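Local coordinates for protein glucose-6-phosphate isomerase (Plasmodium falciparum, PDB 3QKI) that probably interconverts alpha-D-glucose 6-phosphate and beta-D-fructose 6-phosphate, the second step of glycolysis, at residues E147-D152 against R299-E304. Residues are numbered along the deposited sequence; the frame is centred on the assembly and turned at random.
Sequences EKYSDD and RDNVFE
Tyr149 meets Phe303 and Asn301 where helix 135-154 packs on an end strand of the parallel five-stranded sheet, consistent with the SIS fold of phosphoglucose isomerases. The backbones stay well apart, with Tyr149 CA and Asn301 CA 8.7 Å from each other. No direct hydrogen bond joins the segments. Residues 147-152 are helical throughout, and strand 302-303 pairs with strand 282-285 through Phe303 and Ala284.

The Tyr149 ring reaches across with CG anti to the backbone N (chi1 -176°). Phe303 turns an edge to its face in a T-shaped pair, planes 65° apart. Phe303 CZ is the leading atom, 3.8 Å from both Tyr149 CG and Tyr149 CB. Thus the phenylalanine meets the base of the tyrosine, while Asn301 lies farther along the ring. Asn301 OD1 approaches Tyr149 CE1 at 3.9 Å, the amide nearly perpendicular to the ring. A water in the ring plane sits 2.7 Å from Tyr149 OH and accepts a weak bond from Asn301 ND2. That amide nitrogen also donates to Met282 O, which helps set its orientation.

Leu322 of helix 318-328 touches both rings. Lys145, one helical turn before Tyr149, makes a cation-pi contact with Phe303 and bonds Asp300 O. Between the two segments themselves the contact is mainly aromatic and apolar, with one weak water-mediated polar link.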
loop_
_atom_site.group_PDB
_atom_site.type_symbol
_atom_site.label_atom_id
_atom_site.label_comp_id
_atom_site.label_asym_id
_atom_site.label_seq_id
_atom_site.Cartn_x
_atom_site.Cartn_y
_atom_site.Cartn_z
ATOM N N GLU A 147 -13.925 -12.547 26.673
ATOM C CA GLU A 147 -14.330 -13.937 26.445
ATOM C C GLU A 147 -15.832 -14.057 26.663
ATOM O O GLU A 147 -16.518 -14.572 25.770
ATOM C CB GLU A 147 -13.549 -14.868 27.374
ATOM C CG GLU A 147 -13.960 -16.321 27.286
ATOM C CD GLU A 147 -13.116 -17.262 28.124
ATOM O OE1 GLU A 147 -13.125 -18.473 27.813
ATOM O OE2 GLU A 147 -12.414 -16.795 29.055
ATOM N N LYS A 148 -16.350 -13.521 27.816
ATOM C CA LYS A 148 -17.765 -13.571 28.151
ATOM C C LYS A 148 -18.620 -12.801 27.146
ATOM O O LYS A 148 -19.587 -13.355 26.632
ATOM C CB LYS A 148 -18.038 -13.109 29.595
ATOM N N TYR A 149 -18.253 -11.552 26.843
ATOM C CA TYR A 149 -19.001 -10.713 25.917
ATOM C C TYR A 149 -19.050 -11.304 24.497
ATOM O O TYR A 149 -20.124 -11.355 23.904
ATOM C CB TYR A 149 -18.467 -9.262 25.910
ATOM C CG TYR A 149 -19.277 -8.334 25.035
ATOM C CD1 TYR A 149 -20.448 -7.747 25.504
ATOM C CD2 TYR A 149 -18.892 -8.065 23.723
ATOM C CE1 TYR A 149 -21.212 -6.905 24.694
ATOM C CE2 TYR A 149 -19.654 -7.239 22.898
ATOM C CZ TYR A 149 -20.813 -6.656 23.389
ATOM O OH TYR A 149 -21.572 -5.847 22.576
ATOM N N SER A 150 -17.903 -11.744 23.967
ATOM C CA SER A 150 -17.811 -12.310 22.615
ATOM C C SER A 150 -18.542 -13.649 22.544
ATOM O O SER A 150 -19.247 -13.874 21.576
ATOM C CB SER A 150 -16.359 -12.439 22.159
ATOM O OG SER A 150 -15.608 -13.346 22.953
ATOM N N ASP A 151 -18.448 -14.488 23.593
ATOM C CA ASP A 151 -19.181 -15.760 23.647
ATOM C C ASP A 151 -20.678 -15.461 23.597
ATOM O O ASP A 151 -21.380 -16.072 22.803
ATOM C CB ASP A 151 -18.863 -16.552 24.933
ATOM C CG ASP A 151 -17.581 -17.375 24.895
ATOM O OD1 ASP A 151 -17.062 -17.628 23.776
ATOM O OD2 ASP A 151 -17.129 -17.818 25.973
ATOM N N ASP A 152 -21.133 -14.455 24.368
ATOM C CA ASP A 152 -22.532 -14.039 24.447
ATOM C C ASP A 152 -23.072 -13.479 23.145
ATOM O O ASP A 152 -24.220 -13.750 22.801
ATOM C CB ASP A 152 -22.765 -13.084 25.616
ATOM C CG ASP A 152 -22.749 -13.704 27.023
ATOM O OD1 ASP A 152 -22.567 -14.938 27.137
ATOM O OD2 ASP A 152 -22.905 -12.951 28.000
ATOM N N ARG A 299 -21.738 0.736 31.043
ATOM C CA ARG A 299 -20.492 0.361 31.733
ATOM C C ARG A 299 -19.983 -1.004 31.438
ATOM O O ARG A 299 -18.767 -1.224 31.467
ATOM C CB ARG A 299 -20.597 0.577 33.253
ATOM C CG ARG A 299 -20.705 2.051 33.626
ATOM C CD ARG A 299 -19.535 2.839 33.052
ATOM N NE ARG A 299 -18.788 3.539 34.082
ATOM C CZ ARG A 299 -17.834 3.001 34.830
ATOM N NH1 ARG A 299 -17.479 1.731 34.657
ATOM N NH2 ARG A 299 -17.233 3.719 35.760
ATOM N N ASP A 300 -20.889 -1.934 31.148
ATOM C CA ASP A 300 -20.498 -3.291 30.793
ATOM C C ASP A 300 -19.923 -3.331 29.391
ATOM O O ASP A 300 -19.365 -4.355 28.992
ATOM C CB ASP A 300 -21.714 -4.214 30.847
ATOM C CG ASP A 300 -22.226 -4.493 32.244
ATOM O OD1 ASP A 300 -23.344 -5.063 32.362
ATOM O OD2 ASP A 300 -21.509 -4.150 33.226
ATOM N N ASN A 301 -20.103 -2.230 28.627
ATOM C CA ASN A 301 -19.698 -2.162 27.223
ATOM C C ASN A 301 -18.401 -1.352 26.979
ATOM O O ASN A 301 -18.069 -1.021 25.832
ATOM C CB ASN A 301 -20.892 -1.681 26.367
ATOM C CG ASN A 301 -21.928 -2.763 26.114
ATOM O OD1 ASN A 301 -22.046 -3.747 26.851
ATOM N ND2 ASN A 301 -22.601 -2.683 24.990
ATOM N N VAL A 302 -17.652 -1.102 28.052
ATOM C CA VAL A 302 -16.386 -0.376 27.986
ATOM C C VAL A 302 -15.269 -1.317 28.376
ATOM O O VAL A 302 -15.265 -1.878 29.482
ATOM C CB VAL A 302 -16.339 0.945 28.788
ATOM C CG1 VAL A 302 -15.027 1.681 28.533
ATOM C CG2 VAL A 302 -17.520 1.838 28.443
ATOM N N PHE A 303 -14.334 -1.515 27.442
ATOM C CA PHE A 303 -13.208 -2.429 27.601
ATOM C C PHE A 303 -11.926 -1.604 27.736
ATOM O O PHE A 303 -11.628 -0.750 26.908
ATOM C CB PHE A 303 -13.167 -3.409 26.426
ATOM C CG PHE A 303 -14.399 -4.296 26.368
ATOM C CD1 PHE A 303 -15.594 -3.828 25.826
ATOM C CD2 PHE A 303 -14.380 -5.569 26.913
ATOM C CE1 PHE A 303 -16.719 -4.646 25.775
ATOM C CE2 PHE A 303 -15.520 -6.378 26.875
ATOM C CZ PHE A 303 -16.679 -5.911 26.312
ATOM N N GLU A 304 -11.226 -1.801 28.826
ATOM C CA GLU A 304 -10.054 -1.006 29.116
ATOM C C GLU A 304 -8.736 -1.536 28.543
ATOM O O GLU A 304 -8.589 -2.710 28.205
ATOM C CB GLU A 304 -9.982 -0.694 30.643
ATOM C CG GLU A 304 -9.079 -1.585 31.471
ATOM C CD GLU A 304 -9.245 -1.541 32.981
ATOM O OE1 GLU A 304 -8.328 -1.034 33.668
ATOM O OE2 GLU A 304 -10.245 -2.107 33.482
HETATM O O HOH W 1 -24.015 -5.212 23.405
#